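Local coordinates for periplasmic binding protein (Veillonella parvula, PDB 4MO9), which probably serves as a TroA-like solute-binding protein of the FepB type, capturing a substrate, perhaps an iron complex, for delivery to an ABC transporter, at residues Phe52-Thr63 with Phe351-Ser359; Lys199-Met208 with Pro257-Trp267. All coordinates share one frame; numbering follows the deposited sequence.

Contact 1. Residues Phe52-Thr63 with Phe351-Ser359; sequences FFTISALMGKDT and FYDKFLPFS
The axes of helix 52-59 and of 351-355 are inclined at 48° and come within 9.6 Å; Ala57 and Phe355 have the nearest CA atoms, 4.6 Å apart. No hydrogen bond joins the two segments; instead Ala57 CA lies 3.5 Å from Phe355 O in a CA-H...O contact, while Ala57 CB lies against Phe355 CB and the CZ corner of the Phe351 ring. The two carbonyl oxygens of Ala57 and Phe355, both acceptors, are also close, and Arg173 of helix 171-194 reaches both, bonding Ala57 O through NE and, weakly, Phe355 O through NH2. Leu356 splits its branches: CD2 settles on the helix backbone 3.7 Å from Ala57 N, and CD1 faces Phe53 CD2 while also sitting over the centre of the Tyr352 ring. This is the place where the C-terminal part of the chain returns to the lobe containing the parallel sheet 67-69, 41-42, 118-122 and 143-147, in the two-lobed fold of a periplasmic binding protein. Pro357 covers the turn that ends helix 52-59, its CG 3.5 Å from Gly60 O and its CD equally near Ser56 O; Gly60 leaves the helix with positive phi, a conformation that favours glycine. Ser56 OG, anti to its own carbonyl carbon (chi1 -56°), turns back to donate to Phe52 O at 2.9 Å from above the carbonyl plane, and meets the edge of the Phe358 ring through CE2 at 3.8 Å. A glycine here removes OG and CB, which would probably leave Phe52 O with one donor fewer and open a gap beside Leu356 CD2 and Phe358 CE2. Beyond the serine, Phe52 CZ and Phe358 CZ approach from opposite directions to 3.9 Å, and Phe85 of helix 79-88 stacks on the Phe358 ring.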
loop_
_atom_site.group_PDB
_atom_site.type_symbol
_atom_site.label_atom_id
_atom_site.label_comp_id
_atom_site.label_asym_id
_atom_site.label_seq_id
_atom_site.Cartn_x
_atom_site.Cartn_y
_atom_site.Cartn_z
ATOM N N PHE A 52 -2.911 9.731 4.598
ATOM C CA PHE A 52 -1.939 9.861 5.701
ATOM C C PHE A 52 -0.465 9.906 5.293
ATOM O O PHE A 52 0.262 10.838 5.658
ATOM C CB PHE A 52 -2.129 8.768 6.755
ATOM C CG PHE A 52 -1.069 8.789 7.825
ATOM C CD1 PHE A 52 -0.006 7.888 7.793
ATOM C CD2 PHE A 52 -1.123 9.729 8.851
ATOM C CE1 PHE A 52 0.980 7.920 8.773
ATOM C CE2 PHE A 52 -0.139 9.768 9.839
ATOM C CZ PHE A 52 0.916 8.857 9.794
ATOM N N PHE A 53 -0.001 8.897 4.560
ATOM C CA PHE A 53 1.410 8.870 4.171
ATOM C C PHE A 53 1.756 10.018 3.230
ATOM O O PHE A 53 2.846 10.583 3.314
ATOM C CB PHE A 53 1.780 7.543 3.521
ATOM C CG PHE A 53 2.242 6.503 4.502
ATOM C CD1 PHE A 53 1.561 5.306 4.630
ATOM C CD2 PHE A 53 3.355 6.729 5.298
ATOM C CE1 PHE A 53 1.981 4.340 5.534
ATOM C CE2 PHE A 53 3.786 5.760 6.203
ATOM C CZ PHE A 53 3.096 4.573 6.322
ATOM N N THR A 54 0.847 10.357 2.322
ATOM C CA THR A 54 1.081 11.517 1.449
ATOM C C THR A 54 1.176 12.808 2.260
ATOM O O THR A 54 2.093 13.624 2.062
ATOM C CB THR A 54 -0.003 11.622 0.370
ATOM O OG1 THR A 54 -0.098 10.357 -0.313
ATOM C CG2 THR A 54 0.330 12.727 -0.636
ATOM N N ILE A 55 0.245 12.995 3.189
ATOM C CA ILE A 55 0.265 14.200 4.013
ATOM C C ILE A 55 1.562 14.283 4.825
ATOM O O ILE A 55 2.194 15.348 4.892
ATOM C CB ILE A 55 -0.992 14.287 4.910
ATOM C CG1 ILE A 55 -2.238 14.437 4.033
ATOM C CG2 ILE A 55 -0.886 15.436 5.895
ATOM C CD1 ILE A 55 -3.582 14.494 4.816
ATOM N N SER A 56 1.984 13.160 5.411
ATOM C CA SER A 56 3.211 13.145 6.201
ATOM C C SER A 56 4.400 13.487 5.315
ATOM O O SER A 56 5.314 14.189 5.736
ATOM C CB SER A 56 3.424 11.772 6.841
ATOM O OG SER A 56 2.309 11.395 7.629
ATOM N N ALA A 57 4.387 12.991 4.083
ATOM C CA ALA A 57 5.485 13.249 3.152
ATOM C C ALA A 57 5.540 14.715 2.728
ATOM O O ALA A 57 6.616 15.248 2.433
ATOM C CB ALA A 57 5.356 12.344 1.936
ATOM N N LEU A 58 4.382 15.369 2.704
ATOM C CA LEU A 58 4.288 16.780 2.326
ATOM C C LEU A 58 4.610 17.712 3.494
ATOM O O LEU A 58 5.291 18.734 3.324
ATOM C CB LEU A 58 2.881 17.080 1.787
ATOM C CG LEU A 58 2.580 16.442 0.430
ATOM C CD1 LEU A 58 1.075 16.360 0.166
ATOM C CD2 LEU A 58 3.270 17.213 -0.679
HETATM N N MSE A 59 4.125 17.364 4.686
HETATM C CA MSE A 59 4.229 18.273 5.825
HETATM C C MSE A 59 5.442 18.001 6.718
HETATM O O MSE A 59 5.867 18.879 7.478
HETATM C CB MSE A 59 2.961 18.204 6.683
HETATM C CG MSE A 59 1.657 18.522 5.963
HETATM SE SE MSE A 59 1.644 20.313 5.188
HETATM C CE MSE A 59 2.143 21.357 6.775
ATOM N N GLY A 60 5.988 16.788 6.647
ATOM C CA GLY A 60 7.106 16.443 7.513
ATOM C C GLY A 60 6.746 16.619 8.981
ATOM O O GLY A 60 5.715 16.117 9.437
ATOM N N LYS A 61 7.587 17.346 9.715
ATOM C CA LYS A 61 7.392 17.515 11.152
ATOM C C LYS A 61 6.126 18.295 11.487
ATOM O O LYS A 61 5.633 18.219 12.614
ATOM C CB LYS A 61 8.597 18.210 11.774
ATOM C CG LYS A 61 9.843 17.351 11.881
ATOM C CD LYS A 61 11.011 18.192 12.386
ATOM C CE LYS A 61 12.122 17.330 12.974
ATOM N NZ LYS A 61 13.261 18.156 13.471
ATOM N N ASP A 62 5.611 19.040 10.508
ATOM C CA ASP A 62 4.402 19.848 10.699
ATOM C C ASP A 62 3.118 19.055 10.475
ATOM O O ASP A 62 2.026 19.625 10.510
ATOM C CB ASP A 62 4.409 21.062 9.763
ATOM C CG ASP A 62 5.520 22.042 10.084
ATOM O OD1 ASP A 62 5.833 22.223 11.282
ATOM O OD2 ASP A 62 6.080 22.630 9.131
ATOM N N THR A 63 3.253 17.753 10.235
ATOM C CA THR A 63 2.097 16.894 9.980
ATOM C C THR A 63 0.924 17.054 10.966
ATOM O O THR A 63 -0.219 17.197 10.535
ATOM C CB THR A 63 2.505 15.397 9.868
ATOM O OG1 THR A 63 3.334 15.220 8.714
ATOM C CG2 THR A 63 1.282 14.520 9.722
ATOM N N PHE A 351 12.566 7.062 0.017
ATOM C CA PHE A 351 11.292 7.766 0.173
ATOM C C PHE A 351 11.172 8.239 1.620
ATOM O O PHE A 351 10.806 9.390 1.877
ATOM C CB PHE A 351 10.089 6.893 -0.219
ATOM C CG PHE A 351 8.784 7.626 -0.160
ATOM C CD1 PHE A 351 8.245 8.198 -1.302
ATOM C CD2 PHE A 351 8.106 7.774 1.044
ATOM C CE1 PHE A 351 7.037 8.916 -1.243
ATOM C CE2 PHE A 351 6.908 8.492 1.114
ATOM C CZ PHE A 351 6.372 9.056 -0.023
ATOM N N TYR A 352 11.483 7.359 2.568
ATOM C CA TYR A 352 11.485 7.770 3.976
ATOM C C TYR A 352 12.497 8.887 4.238
ATOM O O TYR A 352 12.140 9.925 4.813
ATOM C CB TYR A 352 11.794 6.589 4.904
ATOM C CG TYR A 352 10.586 5.777 5.316
ATOM C CD1 TYR A 352 9.987 4.888 4.431
ATOM C CD2 TYR A 352 10.058 5.888 6.596
ATOM C CE1 TYR A 352 8.877 4.136 4.801
ATOM C CE2 TYR A 352 8.943 5.151 6.980
ATOM C CZ TYR A 352 8.361 4.267 6.083
ATOM O OH TYR A 352 7.248 3.527 6.460
ATOM N N ASP A 353 13.755 8.662 3.850
ATOM C CA ASP A 353 14.827 9.637 4.094
ATOM C C ASP A 353 14.481 11.021 3.537
ATOM O O ASP A 353 14.674 12.039 4.205
ATOM C CB ASP A 353 16.149 9.167 3.471
ATOM C CG ASP A 353 16.806 8.022 4.242
ATOM O OD1 ASP A 353 16.445 7.777 5.417
ATOM O OD2 ASP A 353 17.698 7.368 3.659
ATOM N N LYS A 354 13.959 11.049 2.314
ATOM C CA LYS A 354 13.664 12.306 1.623
ATOM C C LYS A 354 12.424 13.046 2.118
ATOM O O LYS A 354 12.450 14.279 2.227
ATOM C CB LYS A 354 13.535 12.084 0.110
ATOM C CG LYS A 354 14.859 12.050 -0.644
ATOM C CD LYS A 354 14.656 11.698 -2.124
ATOM C CE LYS A 354 13.833 12.758 -2.860
ATOM N NZ LYS A 354 14.563 14.046 -3.040
ATOM N N PHE A 355 11.344 12.316 2.410
ATOM C CA PHE A 355 10.030 12.956 2.612
ATOM C C PHE A 355 9.373 12.750 3.977
ATOM O O PHE A 355 8.682 13.643 4.471
ATOM C CB PHE A 355 9.045 12.482 1.543
ATOM C CG PHE A 355 9.513 12.720 0.141
ATOM C CD1 PHE A 355 9.778 14.008 -0.305
ATOM C CD2 PHE A 355 9.673 11.656 -0.741
ATOM C CE1 PHE A 355 10.208 14.235 -1.604
ATOM C CE2 PHE A 355 10.098 11.880 -2.048
ATOM C CZ PHE A 355 10.365 13.170 -2.474
ATOM N N LEU A 356 9.569 11.576 4.577
ATOM C CA LEU A 356 8.820 11.228 5.785
ATOM C C LEU A 356 9.494 11.699 7.079
ATOM O O LEU A 356 10.719 11.687 7.203
ATOM C CB LEU A 356 8.520 9.721 5.826
ATOM C CG LEU A 356 7.522 9.246 4.765
ATOM C CD1 LEU A 356 7.351 7.719 4.775
ATOM C CD2 LEU A 356 6.169 9.920 4.960
ATOM N N PRO A 357 8.681 12.136 8.048
ATOM C CA PRO A 357 9.186 12.541 9.361
ATOM C C PRO A 357 9.431 11.336 10.278
ATOM O O PRO A 357 9.737 11.529 11.458
ATOM C CB PRO A 357 8.043 13.382 9.918
ATOM C CG PRO A 357 6.813 12.778 9.322
ATOM C CD PRO A 357 7.217 12.300 7.939
ATOM N N PHE A 358 9.290 10.128 9.751
ATOM C CA PHE A 358 9.500 8.913 10.543
ATOM C C PHE A 358 10.772 8.216 10.063
ATOM O O PHE A 358 11.045 8.199 8.858
ATOM C CB PHE A 358 8.295 7.972 10.399
ATOM C CG PHE A 358 6.959 8.667 10.541
ATOM C CD1 PHE A 358 6.573 9.220 11.756
ATOM C CD2 PHE A 358 6.090 8.755 9.464
ATOM C CE1 PHE A 358 5.345 9.863 11.888
ATOM C CE2 PHE A 358 4.863 9.395 9.582
ATOM C CZ PHE A 358 4.490 9.951 10.800
ATOM N N SER A 359 11.554 7.649 10.981
ATOM C CA SER A 359 12.806 7.005 10.592
ATOM C C SER A 359 12.552 5.676 9.887
ATOM O O SER A 359 11.636 4.923 10.244
ATOM C CB SER A 359 13.702 6.774 11.809
ATOM O OG SER A 359 13.080 5.891 12.728
#

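Contact 2. Residues Lys199-Met208 with Pro257-Trp267; sequences KPTVYLEVGM and PDIIMIMGSYW
Met208 meets Trp267 because its CG stands opposite the backbone N (chi1 175°) while the indole of Trp267 swings to the side of its own N (chi1 -68°), laying one ring face beneath the selenomethionine. Met208 CG lies 3.6 Å from the centroid of the five-membered ring, almost on its normal, a CH-pi contact; the extended chi2 carries SE on beside NE1, obliquely to the ring, a Met-aromatic contact with selenium in place of sulfur. Val206 CG1 reaches the six-membered part at CH2, and Ser265 CB lies against the opposite face. Before this cluster, strands 201-206 and 259-263 run parallel, with a ladder of backbone bonds from Ile259 N to Thr201 O through to Gly207 N and Met263 O. At its start, Asp258 N donates to Thr201 OG1 at 2.9 Å and Thr201 N donates to Asp258 OD2 at 3.1 Å, closing a reciprocal pair; Asp258 OD1 is bridged to Lys303. On one face of the sheet Leu204 CD2 touches Met263 CE at 3.7 Å. On the other, Tyr203 OH donates to Glu205 OE1 at 2.6 Å, and Arg296 forms a salt bridge with this same buried oxygen, which would probably favour the charged carboxylate. Both strands lie inside the mixed sheet, with strand 234-235 beyond 201-206 and strand 310-313 beyond 259-263; helix 324-334 packs on Ile259 and Met261, and helix 224-230 on Leu204 and Met263.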
loop_
_atom_site.group_PDB
_atom_site.type_symbol
_atom_site.label_atom_id
_atom_site.label_comp_id
_atom_site.label_asym_id
_atom_site.label_seq_id
_atom_site.Cartn_x
_atom_site.Cartn_y
_atom_site.Cartn_z
ATOM N N LYS A 199 7.443 -15.034 -19.965
ATOM C CA LYS A 199 7.086 -14.518 -18.653
ATOM C C LYS A 199 7.221 -15.633 -17.626
ATOM O O LYS A 199 6.810 -16.770 -17.879
ATOM C CB LYS A 199 5.658 -13.973 -18.667
ATOM C CG LYS A 199 5.436 -12.884 -19.721
ATOM C CD LYS A 199 4.033 -12.289 -19.654
ATOM C CE LYS A 199 3.871 -11.148 -20.658
ATOM N NZ LYS A 199 4.926 -10.101 -20.513
ATOM N N PRO A 200 7.823 -15.323 -16.470
ATOM C CA PRO A 200 7.852 -16.345 -15.423
ATOM C C PRO A 200 6.470 -16.516 -14.819
ATOM O O PRO A 200 5.748 -15.522 -14.649
ATOM C CB PRO A 200 8.829 -15.775 -14.387
ATOM C CG PRO A 200 8.877 -14.332 -14.644
ATOM C CD PRO A 200 8.630 -14.142 -16.126
ATOM N N THR A 201 6.105 -17.759 -14.533
ATOM C CA THR A 201 4.857 -18.058 -13.854
ATOM C C THR A 201 5.057 -17.798 -12.368
ATOM O O THR A 201 6.118 -18.106 -11.815
ATOM C CB THR A 201 4.414 -19.520 -14.079
ATOM O OG1 THR A 201 5.500 -20.409 -13.779
ATOM C CG2 THR A 201 3.971 -19.733 -15.526
ATOM N N VAL A 202 4.050 -17.219 -11.721
ATOM C CA VAL A 202 4.177 -16.882 -10.310
ATOM C C VAL A 202 2.936 -17.267 -9.500
ATOM O O VAL A 202 1.801 -17.046 -9.941
ATOM C CB VAL A 202 4.518 -15.374 -10.127
ATOM C CG1 VAL A 202 3.464 -14.488 -10.777
ATOM C CG2 VAL A 202 4.667 -15.023 -8.661
ATOM N N TYR A 203 3.155 -17.865 -8.328
ATOM C CA TYR A 203 2.072 -18.078 -7.379
ATOM C C TYR A 203 2.172 -17.023 -6.275
ATOM O O TYR A 203 3.233 -16.865 -5.658
ATOM C CB TYR A 203 2.096 -19.497 -6.787
ATOM C CG TYR A 203 1.172 -19.641 -5.599
ATOM C CD1 TYR A 203 -0.178 -19.328 -5.709
ATOM C CD2 TYR A 203 1.650 -20.057 -4.363
ATOM C CE1 TYR A 203 -1.033 -19.426 -4.624
ATOM C CE2 TYR A 203 0.803 -20.159 -3.269
ATOM C CZ TYR A 203 -0.539 -19.845 -3.407
ATOM O OH TYR A 203 -1.394 -19.947 -2.332
ATOM N N LEU A 204 1.077 -16.300 -6.043
ATOM C CA LEU A 204 1.055 -15.189 -5.092
ATOM C C LEU A 204 0.146 -15.535 -3.924
ATOM O O LEU A 204 -0.967 -16.021 -4.127
ATOM C CB LEU A 204 0.519 -13.922 -5.766
ATOM C CG LEU A 204 1.205 -13.388 -7.022
ATOM C CD1 LEU A 204 0.345 -12.294 -7.671
ATOM C CD2 LEU A 204 2.570 -12.826 -6.681
ATOM N N GLU A 205 0.602 -15.297 -2.698
ATOM C CA GLU A 205 -0.250 -15.598 -1.549
ATOM C C GLU A 205 0.008 -14.615 -0.417
ATOM O O GLU A 205 1.170 -14.301 -0.122
ATOM C CB GLU A 205 -0.044 -17.038 -1.047
ATOM C CG GLU A 205 -1.019 -17.429 0.080
ATOM C CD GLU A 205 -0.680 -18.755 0.762
ATOM O OE1 GLU A 205 -0.290 -19.725 0.064
ATOM O OE2 GLU A 205 -0.826 -18.845 2.008
ATOM N N VAL A 206 -1.071 -14.116 0.193
ATOM C CA VAL A 206 -0.957 -13.350 1.432
ATOM C C VAL A 206 -0.686 -14.355 2.548
ATOM O O VAL A 206 -1.516 -15.244 2.812
ATOM C CB VAL A 206 -2.242 -12.561 1.746
ATOM C CG1 VAL A 206 -1.992 -11.575 2.889
ATOM C CG2 VAL A 206 -2.698 -11.798 0.508
ATOM N N GLY A 207 0.473 -14.243 3.196
ATOM C CA GLY A 207 0.855 -15.239 4.186
ATOM C C GLY A 207 0.321 -14.982 5.584
ATOM O O GLY A 207 1.034 -15.192 6.570
HETATM N N MSE A 208 -0.939 -14.556 5.672
HETATM C CA MSE A 208 -1.539 -14.140 6.939
HETATM C C MSE A 208 -1.899 -15.308 7.846
HETATM O O MSE A 208 -1.987 -15.152 9.071
HETATM C CB MSE A 208 -2.790 -13.302 6.670
HETATM C CG MSE A 208 -3.563 -12.903 7.923
HETATM SE SE MSE A 208 -5.059 -11.733 7.485
HETATM C CE MSE A 208 -6.066 -12.961 6.363
ATOM N N PRO A 257 4.910 -23.484 -10.211
ATOM C CA PRO A 257 5.274 -22.162 -10.740
ATOM C C PRO A 257 6.778 -21.876 -10.687
ATOM O O PRO A 257 7.485 -22.432 -9.833
ATOM C CB PRO A 257 4.516 -21.201 -9.819
ATOM C CG PRO A 257 4.389 -21.959 -8.516
ATOM C CD PRO A 257 4.200 -23.403 -8.919
ATOM N N ASP A 258 7.257 -21.025 -11.597
ATOM C CA ASP A 258 8.661 -20.608 -11.600
ATOM C C ASP A 258 9.029 -19.874 -10.311
ATOM O O ASP A 258 10.142 -20.014 -9.800
ATOM C CB ASP A 258 8.946 -19.683 -12.789
ATOM C CG ASP A 258 8.858 -20.396 -14.136
ATOM O OD1 ASP A 258 9.320 -21.555 -14.244
ATOM O OD2 ASP A 258 8.331 -19.784 -15.091
ATOM N N ILE A 259 8.084 -19.089 -9.796
ATOM C CA ILE A 259 8.336 -18.194 -8.670
ATOM C C ILE A 259 7.163 -18.270 -7.680
ATOM O O ILE A 259 6.012 -18.435 -8.087
ATOM C CB ILE A 259 8.540 -16.736 -9.187
ATOM C CG1 ILE A 259 9.813 -16.652 -10.042
ATOM C CG2 ILE A 259 8.581 -15.713 -8.044
ATOM C CD1 ILE A 259 9.952 -15.348 -10.824
ATOM N N ILE A 260 7.466 -18.200 -6.384
ATOM C CA ILE A 260 6.442 -18.116 -5.338
ATOM C C ILE A 260 6.738 -16.847 -4.547
ATOM O O ILE A 260 7.901 -16.574 -4.219
ATOM C CB ILE A 260 6.502 -19.336 -4.376
ATOM C CG1 ILE A 260 5.996 -20.614 -5.058
ATOM C CG2 ILE A 260 5.677 -19.075 -3.111
ATOM C CD1 ILE A 260 6.224 -21.910 -4.216
HETATM N N MSE A 261 5.711 -16.056 -4.254
HETATM C CA MSE A 261 5.897 -14.898 -3.388
HETATM C C MSE A 261 4.820 -14.904 -2.312
HETATM O O MSE A 261 3.620 -14.915 -2.631
HETATM C CB MSE A 261 5.855 -13.599 -4.198
HETATM C CG MSE A 261 6.388 -12.401 -3.423
HETATM SE SE MSE A 261 6.311 -10.739 -4.449
HETATM C CE MSE A 261 7.240 -11.424 -6.033
ATOM N N ILE A 262 5.253 -14.942 -1.049
ATOM C CA ILE A 262 4.340 -14.952 0.096
ATOM C C ILE A 262 4.347 -13.581 0.768
ATOM O O ILE A 262 5.392 -13.145 1.251
ATOM C CB ILE A 262 4.772 -15.990 1.156
ATOM C CG1 ILE A 262 4.987 -17.371 0.523
ATOM C CG2 ILE A 262 3.750 -16.047 2.295
ATOM C CD1 ILE A 262 3.722 -18.004 -0.031
HETATM N N MSE A 263 3.202 -12.905 0.825
HETATM C CA MSE A 263 3.181 -11.542 1.370
HETATM C C MSE A 263 3.236 -11.544 2.908
HETATM O O MSE A 263 2.564 -12.351 3.570
HETATM C CB MSE A 263 1.970 -10.757 0.849
HETATM C CG MSE A 263 1.798 -10.832 -0.676
HETATM SE SE MSE A 263 3.413 -10.416 -1.701
HETATM C CE MSE A 263 2.782 -11.167 -3.383
ATOM N N GLY A 264 4.067 -10.666 3.469
ATOM C CA GLY A 264 4.199 -10.561 4.910
ATOM C C GLY A 264 3.696 -9.236 5.451
ATOM O O GLY A 264 3.542 -8.261 4.705
ATOM N N SER A 265 3.412 -9.206 6.752
ATOM C CA SER A 265 2.939 -7.984 7.395
ATOM C C SER A 265 2.985 -8.172 8.897
ATOM O O SER A 265 3.601 -9.119 9.393
ATOM C CB SER A 265 1.507 -7.663 6.966
ATOM O OG SER A 265 1.179 -6.312 7.295
ATOM N N TYR A 266 2.326 -7.272 9.619
ATOM C CA TYR A 266 2.259 -7.375 11.071
ATOM C C TYR A 266 0.934 -8.023 11.473
ATOM O O TYR A 266 -0.110 -7.359 11.482
ATOM C CB TYR A 266 2.413 -5.985 11.712
ATOM C CG TYR A 266 2.437 -6.014 13.224
ATOM C CD1 TYR A 266 3.504 -6.586 13.904
ATOM C CD2 TYR A 266 1.394 -5.473 13.970
ATOM C CE1 TYR A 266 3.537 -6.623 15.295
ATOM C CE2 TYR A 266 1.416 -5.506 15.367
ATOM C CZ TYR A 266 2.494 -6.080 16.017
ATOM O OH TYR A 266 2.536 -6.121 17.394
ATOM N N TRP A 267 0.985 -9.323 11.775
ATOM C CA TRP A 267 -0.195 -10.096 12.179
ATOM C C TRP A 267 0.086 -10.827 13.491
ATOM O O TRP A 267 0.247 -12.055 13.497
ATOM C CB TRP A 267 -0.586 -11.121 11.097
ATOM C CG TRP A 267 -1.101 -10.520 9.810
ATOM C CD1 TRP A 267 -2.195 -9.720 9.658
ATOM C CD2 TRP A 267 -0.549 -10.700 8.496
ATOM N NE1 TRP A 267 -2.351 -9.372 8.329
ATOM C CE2 TRP A 267 -1.355 -9.966 7.597
ATOM C CE3 TRP A 267 0.554 -11.410 7.994
ATOM C CZ2 TRP A 267 -1.092 -9.918 6.220
ATOM C CZ3 TRP A 267 0.817 -11.362 6.633
ATOM C CH2 TRP A 267 -0.005 -10.621 5.759
HETATM O O HOH W 1 8.520 -19.712 -18.341
#

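The two contacts lie on opposite sides of the chain's centre, with their own centres 29 Å apart and their nearest atoms about 11 Å apart, and they do not touch. Along the sequence the order is 52-63, 199-208, 257-267 and 351-359, so both strands of contact 2 fall between the halves of contact 1. Contact 1 joins helix 52-59 and the turn after it to the end of helix 344-355 and the loop that follows, in the lobe of the parallel sheet, whereas contact 2 is built into the mixed sheet. Helix 79-88 touches both. The side chains of Phe52 and Trp267 lie about 11 and 10 Å from the bound trimethylamine oxide, consistent with a ligand site between two lobes.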